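Long-range contact in fructokinase (Xylella fastidiosa Temecula1, PDB 3LJS), which probably phosphorylates fructose at the expense of ATP, acting as a sugar kinase of the PfkB type: residues Asp192-Ser198 with Ala224-Thr230. Residues are numbered along the deposited sequence; the frame is centred on the assembly and turned at random.
Sequences DVVKLSS and AQLLLVT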
ATOM      1  N   ASP B 192     -14.714 -29.873  -8.292  1.00 18.36           N
ATOM      2  CA  ASP B 192     -15.378 -31.069  -7.773  1.00 17.76           C
ATOM      3  C   ASP B 192     -16.135 -30.677  -6.505  1.00 16.72           C
ATOM      4  O   ASP B 192     -17.225 -31.180  -6.233  1.00 15.74           O
ATOM      5  CB  ASP B 192     -14.341 -32.131  -7.402  1.00 19.16           C
ATOM      6  CG  ASP B 192     -13.533 -32.595  -8.593  1.00 19.71           C
ATOM      7  OD1 ASP B 192     -14.068 -33.375  -9.406  1.00 21.41           O
ATOM      8  OD2 ASP B 192     -12.366 -32.174  -8.717  1.00 20.33           O
ATOM      9  N   VAL B 193     -15.531 -29.781  -5.727  1.00 16.77           N
ATOM     10  CA  VAL B 193     -16.116 -29.315  -4.470  1.00 17.79           C
ATOM     11  C   VAL B 193     -16.259 -27.799  -4.519  1.00 18.64           C
ATOM     12  O   VAL B 193     -15.298 -27.089  -4.811  1.00 16.95           O
ATOM     13  CB  VAL B 193     -15.224 -29.700  -3.270  1.00 18.27           C
ATOM     14  CG1 VAL B 193     -15.854 -29.224  -1.968  1.00 16.54           C
ATOM     15  CG2 VAL B 193     -15.021 -31.216  -3.245  1.00 19.61           C
ATOM     16  N   VAL B 194     -17.461 -27.314  -4.222  1.00 17.85           N
ATOM     17  CA  VAL B 194     -17.740 -25.885  -4.264  1.00 19.01           C
ATOM     18  C   VAL B 194     -18.317 -25.353  -2.961  1.00 20.07           C
ATOM     19  O   VAL B 194     -19.150 -26.001  -2.323  1.00 19.69           O
ATOM     20  CB  VAL B 194     -18.734 -25.567  -5.405  1.00 22.36           C
ATOM     21  CG1 VAL B 194     -19.188 -24.109  -5.324  1.00 21.03           C
ATOM     22  CG2 VAL B 194     -18.084 -25.870  -6.753  1.00 20.37           C
ATOM     23  N   LYS B 195     -17.866 -24.167  -2.572  1.00 20.53           N
ATOM     24  CA  LYS B 195     -18.348 -23.524  -1.359  1.00 22.42           C
ATOM     25  C   LYS B 195     -18.822 -22.114  -1.691  1.00 22.65           C
ATOM     26  O   LYS B 195     -18.070 -21.310  -2.244  1.00 20.31           O
ATOM     27  CB  LYS B 195     -17.247 -23.464  -0.301  1.00 21.20           C
ATOM     28  CG  LYS B 195     -17.654 -22.713   0.964  1.00 21.86           C
ATOM     29  CD  LYS B 195     -16.600 -22.862   2.048  1.00 25.16           C
ATOM     30  CE  LYS B 195     -16.901 -21.987   3.258  1.00 25.70           C
ATOM     31  NZ  LYS B 195     -16.701 -20.545   2.971  1.00 25.06           N
ATOM     32  N   LEU B 196     -20.074 -21.832  -1.349  1.00 22.66           N
ATOM     33  CA  LEU B 196     -20.690 -20.533  -1.604  1.00 25.77           C
ATOM     34  C   LEU B 196     -21.354 -20.005  -0.340  1.00 26.18           C
ATOM     35  O   LEU B 196     -21.667 -20.770   0.574  1.00 26.13           O
ATOM     36  CB  LEU B 196     -21.781 -20.663  -2.669  1.00 25.67           C
ATOM     37  CG  LEU B 196     -21.496 -21.225  -4.059  1.00 24.76           C
ATOM     38  CD1 LEU B 196     -22.815 -21.404  -4.800  1.00 26.62           C
ATOM     39  CD2 LEU B 196     -20.577 -20.286  -4.823  1.00 24.60           C
ATOM     40  N   SER B 197     -21.563 -18.694  -0.292  1.00 25.60           N
ATOM     41  CA  SER B 197     -22.259 -18.075   0.828  1.00 26.28           C
ATOM     42  C   SER B 197     -23.683 -17.908   0.298  1.00 27.49           C
ATOM     43  O   SER B 197     -23.902 -18.021  -0.909  1.00 27.47           O
ATOM     44  CB  SER B 197     -21.658 -16.705   1.151  1.00 27.67           C
ATOM     45  OG  SER B 197     -21.817 -15.823   0.054  1.00 26.51           O
ATOM     46  N   SER B 198     -24.645 -17.653   1.182  1.00 29.35           N
ATOM     47  CA  SER B 198     -26.034 -17.471   0.755  1.00 32.12           C
ATOM     48  C   SER B 198     -26.124 -16.332  -0.241  1.00 30.98           C
ATOM     49  O   SER B 198     -26.850 -16.409  -1.235  1.00 32.31           O
ATOM     50  CB  SER B 198     -26.935 -17.135   1.949  1.00 32.99           C
ATOM     51  OG  SER B 198     -26.933 -18.176   2.903  1.00 41.28           O
ATOM     52  N   ALA B 224     -18.777 -30.456 -10.451  1.00 20.10           N
ATOM     53  CA  ALA B 224     -19.241 -30.441  -9.064  1.00 19.02           C
ATOM     54  C   ALA B 224     -19.962 -31.687  -8.547  1.00 19.27           C
ATOM     55  O   ALA B 224     -20.923 -32.160  -9.145  1.00 19.10           O
ATOM     56  CB  ALA B 224     -20.120 -29.212  -8.829  1.00 19.64           C
ATOM     57  N   GLN B 225     -19.502 -32.194  -7.408  1.00 19.18           N
ATOM     58  CA  GLN B 225     -20.110 -33.369  -6.787  1.00 18.60           C
ATOM     59  C   GLN B 225     -20.590 -33.020  -5.380  1.00 18.62           C
ATOM     60  O   GLN B 225     -21.450 -33.696  -4.819  1.00 17.23           O
ATOM     61  CB  GLN B 225     -19.098 -34.520  -6.718  1.00 19.80           C
ATOM     62  CG  GLN B 225     -18.702 -35.114  -8.071  1.00 19.94           C
ATOM     63  CD  GLN B 225     -19.853 -35.828  -8.772  1.00 22.43           C
ATOM     64  OE1 GLN B 225     -20.801 -36.290  -8.131  1.00 24.99           O
ATOM     65  NE2 GLN B 225     -19.763 -35.938 -10.092  1.00 24.60           N
ATOM     66  N   LEU B 226     -20.031 -31.955  -4.811  1.00 18.62           N
ATOM     67  CA  LEU B 226     -20.406 -31.525  -3.465  1.00 18.45           C
ATOM     68  C   LEU B 226     -20.472 -30.007  -3.381  1.00 20.01           C
ATOM     69  O   LEU B 226     -19.541 -29.321  -3.801  1.00 20.32           O
ATOM     70  CB  LEU B 226     -19.386 -32.029  -2.444  1.00 18.33           C
ATOM     71  CG  LEU B 226     -19.572 -31.527  -1.005  1.00 18.06           C
ATOM     72  CD1 LEU B 226     -20.834 -32.129  -0.392  1.00 15.88           C
ATOM     73  CD2 LEU B 226     -18.351 -31.912  -0.177  1.00 18.71           C
ATOM     74  N   LEU B 227     -21.568 -29.492  -2.829  1.00 19.29           N
ATOM     75  CA  LEU B 227     -21.753 -28.049  -2.679  1.00 19.81           C
ATOM     76  C   LEU B 227     -22.059 -27.670  -1.235  1.00 21.39           C
ATOM     77  O   LEU B 227     -22.924 -28.266  -0.599  1.00 20.37           O
ATOM     78  CB  LEU B 227     -22.907 -27.557  -3.567  1.00 19.17           C
ATOM     79  CG  LEU B 227     -23.463 -26.156  -3.251  1.00 21.97           C
ATOM     80  CD1 LEU B 227     -22.442 -25.074  -3.635  1.00 19.08           C
ATOM     81  CD2 LEU B 227     -24.770 -25.943  -4.017  1.00 20.43           C
ATOM     82  N   LEU B 228     -21.339 -26.676  -0.725  1.00 21.31           N
ATOM     83  CA  LEU B 228     -21.564 -26.185   0.623  1.00 22.44           C
ATOM     84  C   LEU B 228     -22.072 -24.756   0.501  1.00 23.89           C
ATOM     85  O   LEU B 228     -21.497 -23.951  -0.230  1.00 23.03           O
ATOM     86  CB  LEU B 228     -20.264 -26.179   1.426  1.00 22.69           C
ATOM     87  CG  LEU B 228     -19.496 -27.501   1.496  1.00 24.88           C
ATOM     88  CD1 LEU B 228     -18.307 -27.320   2.416  1.00 28.89           C
ATOM     89  CD2 LEU B 228     -20.395 -28.613   2.008  1.00 22.12           C
ATOM     90  N   VAL B 229     -23.159 -24.444   1.196  1.00 23.76           N
ATOM     91  CA  VAL B 229     -23.699 -23.087   1.176  1.00 24.10           C
ATOM     92  C   VAL B 229     -23.695 -22.583   2.611  1.00 25.80           C
ATOM     93  O   VAL B 229     -24.337 -23.176   3.481  1.00 23.61           O
ATOM     94  CB  VAL B 229     -25.143 -23.043   0.642  1.00 24.68           C
ATOM     95  CG1 VAL B 229     -25.656 -21.604   0.665  1.00 22.46           C
ATOM     96  CG2 VAL B 229     -25.199 -23.606  -0.769  1.00 22.43           C
ATOM     97  N   THR B 230     -22.960 -21.502   2.859  1.00 27.59           N
ATOM     98  CA  THR B 230     -22.874 -20.926   4.197  1.00 31.62           C
ATOM     99  C   THR B 230     -23.884 -19.800   4.401  1.00 35.99           C
ATOM    100  O   THR B 230     -24.213 -19.055   3.474  1.00 36.33           O
ATOM    101  CB  THR B 230     -21.460 -20.365   4.484  1.00 31.57           C
ATOM    102  OG1 THR B 230     -21.132 -19.356   3.518  1.00 31.63           O
ATOM    103  CG2 THR B 230     -20.423 -21.476   4.414  1.00 32.42           C
TER
HETATM  104  O   HOH W   1     -18.689 -19.358   1.769  1.00 39.34           O
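Val-194 and Leu-196 offer both their N-H and C=O groups to the strand 226-230, the pattern of a parallel ladder. Val-194 N gives to Leu-226 O (2.9 Å), Leu-228 N to Val-194 O, Leu-196 N to Leu-228 O, and Thr-230 N to Leu-196 O (2.7 Å); the short strand axes diverge by 19°. At the start of the ladder Asp-192 O accepts from both Gln-225 N and Leu-226 N.

On the face of Val-194 and Leu-196, the CD1 methyl of Leu-227 is shared. With CG opposite its own N, Leu-227 swings CD1 back toward the neighbouring strand, 3.8 Å from Val-194 CG1 and 3.9 Å from Leu-196 CD1.

Lys-195 runs along the other face. Its CB and CG lie beside Leu-228, with CG 4.4 Å from Leu-228 CB; the chain then continues extended through CD to CE, which meets Thr-230 CG2 at 3.7 Å, the two side chains crossing at about a right angle. A bend at chi4 (-71°) sets NZ, which donates to a water that also bonds Thr-230 OG1, and to Ala-260 O outside the segments.

Beyond the last rung, Ser-198 OG donates to Thr-230 O (2.9 Å), tilted 34° from the carbonyl plane, while Ser-198 N adds a weak bond to the same oxygen. Ser-197 is the N-cap of helix 198-207.

Lys-195 and Thr-230 both contact ATP when it is bound; here, without nucleotide on this chain, a water links them. Lys-195, its side chain reaching toward the C-terminal end of the sheet, and Thr-230, the last residue of its strand, place part of the nucleotide site at that edge of the ribokinase-like alpha/beta fold, whose adjacent parallel strands are here joined through helices.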